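Long-range contacts in acyl-CoA dehydrogenase domain protein Tcur3483 (Thermomonospora curvata, PDB 6WY9), which binds FAD, held here in its dihydro form, and probably acts as an oxidoreductase on CH-CH bonds, as in other acyl-CoA dehydrogenases: residues 47-52 / 365-370; 154-159 / 197-202; 214-219 / 230-235; 303-308 / 337-342. All coordinates share one frame; numbering follows the deposited sequence.

Contact 1 of 4, residues 47-52 / 365-370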
# COMPACT_ATOMS: atom_id res chain seq x y z
N ASP A 47 33.05 17.50 2.86
CA ASP A 47 32.54 16.42 2.03
C ASP A 47 33.19 15.08 2.34
O ASP A 47 32.60 14.04 2.06
CB ASP A 47 32.74 16.75 0.56
CG ASP A 47 31.84 17.86 0.10
OD1 ASP A 47 30.66 17.57 -0.20
OD2 ASP A 47 32.30 19.02 0.07
N GLU A 48 34.40 15.09 2.90
CA GLU A 48 35.09 13.84 3.19
C GLU A 48 34.20 12.89 3.98
O GLU A 48 34.16 11.69 3.70
CB GLU A 48 36.39 14.10 3.93
CG GLU A 48 37.46 14.78 3.10
CD GLU A 48 38.83 14.76 3.76
OE1 GLU A 48 39.11 13.82 4.54
OE2 GLU A 48 39.62 15.70 3.52
N ARG A 49 33.47 13.42 4.97
CA ARG A 49 32.60 12.58 5.78
C ARG A 49 31.59 11.83 4.91
O ARG A 49 31.45 10.60 5.01
CB ARG A 49 31.88 13.42 6.84
CG ARG A 49 30.94 14.50 6.27
CD ARG A 49 29.76 14.79 7.20
NE ARG A 49 28.63 15.31 6.43
CZ ARG A 49 27.79 14.56 5.74
NH1 ARG A 49 27.92 13.23 5.73
NH2 ARG A 49 26.80 15.12 5.05
N ARG A 50 30.86 12.56 4.06
CA ARG A 50 29.90 11.94 3.15
C ARG A 50 30.58 11.10 2.07
O ARG A 50 29.90 10.33 1.38
CB ARG A 50 29.00 13.03 2.52
CG ARG A 50 27.65 12.54 2.02
CD ARG A 50 27.21 13.19 0.70
NE ARG A 50 28.28 13.20 -0.29
CZ ARG A 50 28.82 12.11 -0.84
NH1 ARG A 50 28.41 10.91 -0.48
NH2 ARG A 50 29.79 12.23 -1.74
N ARG A 51 31.90 11.23 1.90
CA ARG A 51 32.66 10.41 0.97
C ARG A 51 33.09 9.07 1.59
O ARG A 51 32.98 8.03 0.93
CB ARG A 51 33.89 11.18 0.47
CG ARG A 51 33.61 12.10 -0.71
CD ARG A 51 33.99 11.45 -2.03
NE ARG A 51 35.35 11.80 -2.48
CZ ARG A 51 36.43 11.04 -2.31
NH1 ARG A 51 37.60 11.46 -2.76
NH2 ARG A 51 36.35 9.87 -1.68
N VAL A 52 33.58 9.08 2.83
CA VAL A 52 33.91 7.82 3.50
C VAL A 52 32.65 7.10 3.97
O VAL A 52 32.65 5.87 4.10
CB VAL A 52 34.88 8.06 4.68
CG1 VAL A 52 36.30 8.30 4.18
CG2 VAL A 52 34.42 9.23 5.51
N VAL A 365 20.55 18.96 -2.25
CA VAL A 365 20.05 19.39 -0.94
C VAL A 365 20.54 18.39 0.09
O VAL A 365 20.52 17.18 -0.14
CB VAL A 365 18.52 19.51 -0.92
CG1 VAL A 365 18.08 20.78 -1.63
CG2 VAL A 365 17.93 18.37 -1.66
N LEU A 366 21.00 18.91 1.24
CA LEU A 366 21.52 18.04 2.28
C LEU A 366 22.61 17.16 1.71
O LEU A 366 22.68 15.95 1.96
CB LEU A 366 20.38 17.22 2.91
CG LEU A 366 19.27 18.07 3.58
CD1 LEU A 366 18.01 17.23 3.97
CD2 LEU A 366 19.83 18.84 4.80
N ALA A 367 23.47 17.77 0.88
CA ALA A 367 24.61 17.12 0.23
C ALA A 367 24.20 15.91 -0.62
O ALA A 367 25.02 15.03 -0.87
CB ALA A 367 25.68 16.70 1.25
N GLY A 368 22.94 15.83 -1.09
CA GLY A 368 22.48 14.71 -1.89
C GLY A 368 22.29 13.41 -1.12
O GLY A 368 22.16 12.35 -1.75
N GLN A 369 22.27 13.46 0.22
CA GLN A 369 22.27 12.23 1.01
C GLN A 369 21.03 11.38 0.75
O GLN A 369 21.09 10.14 0.75
CB GLN A 369 22.35 12.57 2.50
CG GLN A 369 23.68 13.10 2.92
CD GLN A 369 23.65 13.45 4.39
OE1 GLN A 369 23.88 12.60 5.25
NE2 GLN A 369 23.30 14.69 4.69
N ILE A 370 19.87 12.02 0.65
CA ILE A 370 18.65 11.24 0.47
C ILE A 370 18.60 10.66 -0.93
O ILE A 370 18.11 9.53 -1.14
CB ILE A 370 17.42 12.11 0.77
CG1 ILE A 370 17.40 12.45 2.28
CG2 ILE A 370 16.12 11.33 0.36
CD1 ILE A 370 16.52 13.66 2.66
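Arg50 leaves its helix with CG opposite the backbone N (chi1 -156°); a bend at chi2 lays CD on the turn at Ala367, and a second at chi3 turns the guanidinium onward. Gln369 answers with CG beside its own backbone N and an extended chain (chi2 178°), which sends the carboxamide out toward Arg49. The Arg50 and Gln369 chains run past one another in opposite directions, their CG atoms 4.1 Å apart. Arg50 CD sits 3.3 Å from Ala367 O and 3.9 Å from Ala367 CB, a seat made of a carbonyl oxygen and a methyl for a chain whose guanidinium is engaged further on, in a salt bridge with Glu360. Arg50 NE is buried here without a partner. Arg49 crosses the Gln369 side chain at about a right angle, NH2 lying 3.5 Å from Gln369 NE2; both atoms are donors, so this is packing rather than a bond.

In the acyl-CoA dehydrogenase fold the contact joins the N-terminal helical domain to the C-terminal one, setting the first turns of helix 47-55 against the start of helix 369-380, where Gly368 is the N-cap residue. The Gln369 amide is held in place from its own side: NE2 donates to Leu366 O at 3.1 Å, while Gln369 N reaches the same oxygen from the opposite face of its plane. OE1 accepts from Arg271. An alanine in place of Gln369 is likely to leave Leu366 O with one donor fewer, deprive Arg271 of its acceptor and open a gap beside the Arg50 methylenes. Glycerol, probably from the crystallisation liquor, bonds both Arg50 NH1 and Gln369 OE1.

Contact 2 of 4, residues 154-159 / 197-202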
# COMPACT_ATOMS: atom_id res chain seq x y z
N ASP A 154 19.29 -19.12 0.17
CA ASP A 154 19.48 -20.50 0.62
C ASP A 154 20.94 -20.70 1.03
O ASP A 154 21.73 -21.42 0.39
CB ASP A 154 19.07 -21.47 -0.48
CG ASP A 154 19.14 -22.93 -0.05
OD1 ASP A 154 19.39 -23.21 1.13
OD2 ASP A 154 18.96 -23.78 -0.92
N LEU A 155 21.31 -19.95 2.08
CA LEU A 155 22.71 -19.93 2.49
C LEU A 155 23.17 -21.31 2.93
O LEU A 155 24.33 -21.68 2.71
CB LEU A 155 22.90 -18.88 3.61
CG LEU A 155 24.30 -18.84 4.28
CD1 LEU A 155 25.40 -18.64 3.23
CD2 LEU A 155 24.41 -17.79 5.42
N ALA A 156 22.27 -22.11 3.52
CA ALA A 156 22.63 -23.45 3.98
C ALA A 156 22.98 -24.40 2.83
O ALA A 156 23.46 -25.51 3.09
CB ALA A 156 21.50 -24.05 4.84
N SER A 157 22.82 -23.98 1.57
CA SER A 157 23.30 -24.74 0.43
C SER A 157 24.70 -24.36 -0.02
O SER A 157 25.10 -24.76 -1.11
CB SER A 157 22.37 -24.55 -0.78
OG SER A 157 21.23 -25.36 -0.62
N LEU A 158 25.44 -23.57 0.76
CA LEU A 158 26.77 -23.15 0.32
C LEU A 158 27.67 -24.36 0.07
O LEU A 158 27.52 -25.42 0.69
CB LEU A 158 27.38 -22.19 1.37
CG LEU A 158 27.54 -22.83 2.75
CD1 LEU A 158 28.83 -23.70 2.87
CD2 LEU A 158 27.41 -21.77 3.89
N THR A 159 28.61 -24.21 -0.87
CA THR A 159 29.48 -25.29 -1.31
C THR A 159 30.96 -24.99 -1.17
O THR A 159 31.77 -25.88 -1.44
CB THR A 159 29.21 -25.64 -2.79
OG1 THR A 159 29.40 -24.46 -3.58
CG2 THR A 159 27.78 -26.17 -2.98
N ALA A 197 26.43 -34.56 5.45
CA ALA A 197 25.49 -34.24 6.52
C ALA A 197 24.31 -33.43 6.01
O ALA A 197 24.38 -32.78 4.96
CB ALA A 197 26.20 -33.46 7.62
N PRO A 198 23.21 -33.42 6.76
CA PRO A 198 22.16 -32.43 6.51
C PRO A 198 22.82 -31.08 6.27
O PRO A 198 23.83 -30.76 6.89
CB PRO A 198 21.33 -32.44 7.79
CG PRO A 198 21.56 -33.82 8.38
CD PRO A 198 22.98 -34.18 8.01
N LYS A 199 22.28 -30.31 5.32
CA LYS A 199 22.96 -29.08 4.89
C LYS A 199 23.22 -28.14 6.07
O LYS A 199 24.31 -27.57 6.17
CB LYS A 199 22.16 -28.38 3.79
CG LYS A 199 20.76 -27.90 4.15
CD LYS A 199 20.01 -27.51 2.86
CE LYS A 199 19.32 -26.14 2.93
NZ LYS A 199 18.56 -25.82 1.67
N HIS A 200 22.26 -27.98 6.98
CA HIS A 200 22.47 -27.14 8.15
C HIS A 200 23.52 -27.71 9.10
O HIS A 200 24.01 -26.98 9.96
CB HIS A 200 21.17 -26.95 8.92
CG HIS A 200 20.13 -26.19 8.17
ND1 HIS A 200 20.03 -24.82 8.23
CD2 HIS A 200 19.16 -26.60 7.33
CE1 HIS A 200 19.04 -24.42 7.45
NE2 HIS A 200 18.49 -25.48 6.90
N LYS A 201 23.86 -28.98 8.96
CA LYS A 201 24.78 -29.62 9.91
C LYS A 201 26.13 -29.94 9.28
O LYS A 201 26.90 -30.71 9.85
CB LYS A 201 24.13 -30.88 10.50
CG LYS A 201 22.63 -30.70 10.74
CD LYS A 201 22.13 -31.21 12.08
CE LYS A 201 22.10 -32.72 12.12
NZ LYS A 201 21.02 -33.30 13.00
N GLY A 202 26.43 -29.35 8.12
CA GLY A 202 27.67 -29.62 7.41
C GLY A 202 28.60 -28.42 7.30
O GLY A 202 29.59 -28.46 6.58
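A salt bridge between Asp154 and Lys199 provides the charged part of this contact. Lys199 NZ lies 2.8 Å from Asp154 OD1, on the syn side of that oxygen and 20° out of the carboxylate plane; the two side chains meet at about a right angle. The other carboxylate oxygen, OD2, takes a hydrogen bond of 2.8 Å from Ser157 OG, which comes from above the plane, so the group is gripped at both oxygens. Replacing Asp154 by an alanine would probably leave the Lys199 ammonium without its countercharge and Ser157 OG without its acceptor.

The apolar part centres on Ala156. Its CB is packed against Lys199 CE at 3.6 Å and lies over one face of the His200 imidazole in a CH-pi contact, 3.8 Å from the ring centroid. Lys199 CG stands between the backbone N and the carbonyl carbon (chi1 62°), and from there the chain runs past Ala156, with Lys199 CB 3.2 Å from Ala156 O, before NZ arrives at the aspartate.

Both segments are loops with a short 3-10 turn, within the middle domain of the acyl-CoA dehydrogenase fold, and Asp154 directly follows the FAD-binding Gly152 and Thr153. Arg192, at the end of strand 186-192, ties them together by bonding Ala156 O, Leu158 O and Lys199 O. Trp251 of helix 250-260 packs on Ala156 and meets the His200 ring edge-to-face, while the backbone N of Asp154 hydrogen-bonds a polar side chain of a neighbouring subunit.

Contact 3 of 4, residues 214-219 / 230-235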
# COMPACT_ATOMS: atom_id res chain seq x y z
N GLY A 214 46.61 -17.96 -1.95
CA GLY A 214 45.38 -18.46 -2.51
C GLY A 214 44.15 -17.59 -2.27
O GLY A 214 43.08 -17.88 -2.84
N PHE A 215 44.24 -16.55 -1.45
CA PHE A 215 43.11 -15.64 -1.30
C PHE A 215 43.23 -14.48 -2.28
O PHE A 215 44.32 -13.94 -2.48
CB PHE A 215 43.00 -15.10 0.13
CG PHE A 215 41.96 -14.01 0.28
CD1 PHE A 215 40.61 -14.33 0.42
CD2 PHE A 215 42.33 -12.68 0.26
CE1 PHE A 215 39.65 -13.32 0.56
CE2 PHE A 215 41.36 -11.67 0.39
CZ PHE A 215 40.03 -11.99 0.54
N SER A 216 42.11 -14.09 -2.88
CA SER A 216 42.10 -12.96 -3.80
C SER A 216 40.69 -12.39 -3.82
O SER A 216 39.73 -13.04 -3.40
CB SER A 216 42.56 -13.40 -5.21
OG SER A 216 41.51 -14.05 -5.91
N TRP A 217 40.55 -11.14 -4.30
CA TRP A 217 39.25 -10.48 -4.37
C TRP A 217 39.21 -9.59 -5.61
O TRP A 217 40.25 -9.19 -6.13
CB TRP A 217 38.97 -9.62 -3.13
CG TRP A 217 39.98 -8.48 -2.99
CD1 TRP A 217 41.18 -8.51 -2.34
CD2 TRP A 217 39.86 -7.16 -3.55
NE1 TRP A 217 41.81 -7.29 -2.45
CE2 TRP A 217 41.02 -6.44 -3.18
CE3 TRP A 217 38.88 -6.51 -4.33
CZ2 TRP A 217 41.23 -5.13 -3.58
CZ3 TRP A 217 39.10 -5.21 -4.71
CH2 TRP A 217 40.26 -4.53 -4.32
N SER A 218 37.99 -9.27 -6.06
CA SER A 218 37.78 -8.34 -7.18
C SER A 218 36.59 -7.44 -6.89
O SER A 218 35.62 -7.85 -6.23
CB SER A 218 37.56 -9.07 -8.52
OG SER A 218 36.44 -9.93 -8.44
N PRO A 219 36.63 -6.19 -7.36
CA PRO A 219 35.62 -5.22 -6.96
C PRO A 219 34.30 -5.42 -7.67
O PRO A 219 34.25 -5.90 -8.80
CB PRO A 219 36.26 -3.88 -7.35
CG PRO A 219 37.17 -4.21 -8.50
CD PRO A 219 37.71 -5.58 -8.18
N ALA A 230 33.88 -9.75 -4.87
CA ALA A 230 33.85 -11.20 -4.86
C ALA A 230 35.18 -11.63 -4.24
O ALA A 230 36.19 -10.96 -4.42
CB ALA A 230 33.69 -11.77 -6.28
N THR A 231 35.17 -12.72 -3.48
CA THR A 231 36.41 -13.23 -2.94
C THR A 231 36.58 -14.66 -3.41
O THR A 231 35.59 -15.36 -3.67
CB THR A 231 36.45 -13.13 -1.40
OG1 THR A 231 35.25 -13.69 -0.82
CG2 THR A 231 36.61 -11.64 -0.96
N TYR A 232 37.83 -15.07 -3.57
CA TYR A 232 38.21 -16.37 -4.12
C TYR A 232 39.19 -17.06 -3.19
O TYR A 232 40.10 -16.41 -2.65
CB TYR A 232 38.83 -16.22 -5.54
CG TYR A 232 37.90 -15.47 -6.46
CD1 TYR A 232 36.88 -16.14 -7.13
CD2 TYR A 232 38.00 -14.09 -6.61
CE1 TYR A 232 35.99 -15.45 -7.94
CE2 TYR A 232 37.10 -13.39 -7.44
CZ TYR A 232 36.11 -14.08 -8.09
OH TYR A 232 35.21 -13.43 -8.91
N TYR A 233 39.02 -18.38 -3.03
CA TYR A 233 39.83 -19.21 -2.13
C TYR A 233 40.27 -20.43 -2.92
O TYR A 233 39.46 -21.31 -3.23
CB TYR A 233 39.05 -19.61 -0.87
CG TYR A 233 38.32 -18.43 -0.27
CD1 TYR A 233 37.10 -18.02 -0.77
CD2 TYR A 233 38.89 -17.69 0.77
CE1 TYR A 233 36.43 -16.89 -0.24
CE2 TYR A 233 38.27 -16.61 1.29
CZ TYR A 233 37.03 -16.20 0.79
OH TYR A 233 36.42 -15.10 1.30
N SER A 234 41.55 -20.47 -3.25
CA SER A 234 42.12 -21.49 -4.11
C SER A 234 43.24 -22.17 -3.32
O SER A 234 44.34 -21.63 -3.21
CB SER A 234 42.62 -20.87 -5.40
OG SER A 234 43.01 -21.89 -6.29
N GLY A 235 42.93 -23.33 -2.73
CA GLY A 235 43.92 -24.05 -1.95
C GLY A 235 44.35 -23.34 -0.70
O GLY A 235 45.41 -23.66 -0.15
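Gly214 opens the pairing by accepting a hydrogen bond from Ser234 N at its carbonyl O (3.0 Å). A CB at Gly214 would run into Ser234 O, and the backbone angles there also call for glycine. Phe215 follows in a non-hydrogen-bonded pair with Tyr233. With its CG opposite the backbone N (chi1 172°), the phenyl lies beside the Tyr233 ring, both pointing the same way; CD1 comes to 3.4 Å from Tyr233 CE2, the planes standing oblique at 52°. Phe215 CE1 also touches Thr231 CB. Tyr233 is anchored through its OH, 2.8 Å from Thr231 OG1, and Thr231 OG1 is bonded in turn to Thr178.

The strands form an antiparallel beta hairpin, 215-221 with 227-239, with 215-221 the outermost strand, within this chain, of the antiparallel sheet in the middle domain of the acyl-CoA dehydrogenase fold. Strand 168-176 flanks 227-239 on its other side, and Ile187 of the second sheet packs against both Phe215 and Tyr233.

Ser216 pairs with Tyr232 through two backbone bonds, and on the face opposite Phe215 its OG lies 3.5 Å from Tyr232 CB. Trp217 packs its CB on Thr231 CG2 at 3.8 Å, but its indole leads away from the partner strand. At Ser218 two more backbone bonds close the pair with Ala230, Ala230 N reaching Ser218 O at 2.9 Å. Ser218 OG meets the edge of the Tyr232 ring in its plane, 3.7 Å from CE2.

Contact 4 of 4, residues 303-308 / 337-342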
# COMPACT_ATOMS: atom_id res chain seq x y z
N ALA A 303 4.81 8.90 11.61
CA ALA A 303 4.13 7.83 12.34
C ALA A 303 4.83 6.49 12.12
O ALA A 303 4.93 5.69 13.05
CB ALA A 303 2.67 7.72 11.92
N LYS A 304 5.30 6.26 10.89
CA LYS A 304 5.96 4.99 10.57
C LYS A 304 7.36 4.92 11.17
O LYS A 304 7.80 3.84 11.60
CB LYS A 304 6.01 4.78 9.06
CG LYS A 304 4.60 4.40 8.45
CD LYS A 304 4.76 3.93 7.02
CE LYS A 304 5.44 2.56 6.98
NZ LYS A 304 5.39 2.10 5.56
N LEU A 305 8.07 6.07 11.21
CA LEU A 305 9.35 6.18 11.91
C LEU A 305 9.19 6.03 13.40
O LEU A 305 10.11 5.53 14.05
CB LEU A 305 10.04 7.53 11.62
CG LEU A 305 10.66 7.60 10.20
CD1 LEU A 305 11.01 9.09 9.87
CD2 LEU A 305 11.91 6.68 10.03
N GLU A 306 8.08 6.53 13.98
CA GLU A 306 7.89 6.33 15.40
C GLU A 306 7.76 4.84 15.72
O GLU A 306 8.41 4.34 16.64
CB GLU A 306 6.67 7.07 15.94
CG GLU A 306 6.47 6.71 17.39
CD GLU A 306 5.27 7.38 18.03
OE1 GLU A 306 5.08 8.59 17.82
OE2 GLU A 306 4.52 6.67 18.76
N ALA A 307 6.94 4.10 14.97
CA ALA A 307 6.81 2.67 15.23
C ALA A 307 8.16 1.96 15.06
O ALA A 307 8.54 1.14 15.90
CB ALA A 307 5.76 2.04 14.28
N MET A 308 8.90 2.31 13.99
CA MET A 308 10.21 1.69 13.74
C MET A 308 11.16 1.90 14.90
O MET A 308 11.81 0.96 15.37
CB MET A 308 10.83 2.28 12.45
CG MET A 308 12.31 1.79 12.22
SD MET A 308 13.17 2.94 11.13
CE MET A 308 13.56 4.28 12.27
N THR A 337 13.39 -2.05 7.48
CA THR A 337 14.00 -1.84 6.16
C THR A 337 12.97 -1.39 5.10
O THR A 337 13.30 -0.55 4.23
CB THR A 337 14.76 -3.12 5.70
OG1 THR A 337 13.85 -4.23 5.62
CG2 THR A 337 15.88 -3.45 6.69
N GLU A 338 11.73 -1.87 5.15
CA GLU A 338 10.75 -1.33 4.20
C GLU A 338 10.38 0.11 4.54
O GLU A 338 10.13 0.93 3.63
CB GLU A 338 9.51 -2.25 4.12
CG GLU A 338 9.97 -3.63 3.49
CD GLU A 338 8.94 -4.72 3.61
OE1 GLU A 338 7.84 -4.47 4.16
OE2 GLU A 338 9.27 -5.85 3.23
N THR A 339 10.35 0.44 5.83
CA THR A 339 10.11 1.82 6.22
C THR A 339 11.24 2.74 5.76
O THR A 339 10.98 3.86 5.33
CB THR A 339 9.90 1.90 7.74
OG1 THR A 339 8.72 1.17 8.08
CG2 THR A 339 9.73 3.36 8.21
N HIS A 340 12.51 2.30 5.82
CA HIS A 340 13.57 3.17 5.30
C HIS A 340 13.33 3.54 3.84
O HIS A 340 13.53 4.70 3.44
CB HIS A 340 14.96 2.53 5.42
CG HIS A 340 15.31 2.11 6.81
ND1 HIS A 340 16.40 1.31 7.08
CD2 HIS A 340 14.72 2.37 8.00
CE1 HIS A 340 16.45 1.07 8.39
NE2 HIS A 340 15.43 1.70 8.96
N ILE A 341 12.90 2.56 3.02
CA ILE A 341 12.61 2.83 1.61
C ILE A 341 11.40 3.76 1.46
O ILE A 341 11.39 4.66 0.61
CB ILE A 341 12.39 1.52 0.84
CG1 ILE A 341 13.69 0.74 0.66
CG2 ILE A 341 11.85 1.80 -0.59
CD1 ILE A 341 13.38 -0.71 0.19
N ASP A 342 10.32 3.50 2.21
CA ASP A 342 9.15 4.39 2.17
C ASP A 342 9.56 5.84 2.49
O ASP A 342 9.20 6.79 1.77
CB ASP A 342 8.12 3.86 3.18
CG ASP A 342 6.81 4.64 3.18
OD1 ASP A 342 6.58 5.57 2.36
OD2 ASP A 342 6.01 4.32 4.08
O HOH W 1 7.12 0.02 5.99
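Between the two segments, Lys304 and Asp342 make the one direct hydrogen bond and salt bridge: Lys304 NZ donates to Asp342 OD2 at 2.7 Å, on the anti side of that oxygen and 17° out of the carboxylate plane. The two side chains cross at about a right angle. A bend at chi3 (70°) brings the ammonium across, and NZ also donates to a water at 2.7 Å that in turn gives a hydrogen bond to Thr339 OG1. Thr339 CG2 rests 4.1 Å from Lys304 CB, filling the space where the backbones come nearest. A turn further along, Met308 SD meets the His340 ring at its edge, in the ring plane, 3.4 Å from NE2 and 4.3 Å from the ring centroid.

Behind this first shell, Arg300 forms a salt bridge with Asp342 OD1, and Tyr335 O holds Thr339 OG1. Leu305 and Met308 both pack on Ile273 of helix 263-286, while Leu268 of that helix touches His340. The segments belong to helices 292-321 and 326-350, running antiparallel at 154° with local axes 10.1 Å apart in the C-terminal helical bundle of the fold; residues of neighbouring subunits pack on Ala303, Lys304 and Ile341.

With Lys304 and Arg300 both bridging it, the Asp342 carboxylate probably stays ionised, and the lysine is likely to keep its proton; the water and Thr339 OG1 extend this polar side, while Met308 meets His340 through its sulfur.

Overall arrangement
Contacts 2 and 3 lie in the middle domain, with centres about 21 Å apart: loops joined by a salt bridge in contact 2, two strands of one hairpin joined by backbone hydrogen bonds in contact 3. Contact 4 is the buried one, between two helices of the C-terminal bundle, whereas the other three are partly buried. Contact 1 links N- and C-terminal domains and rests on packing of arginine and glutamine chains without a hydrogen bond between the segments, Arg50 finding its salt bridge outside them. The 365-370 segment leads into helix 369-380, which follows helix 326-350 of contact 4. Contacts 2 and 4 share lysine-aspartate bridges and touch neighbouring subunits; contacts 1 and 3 do neither.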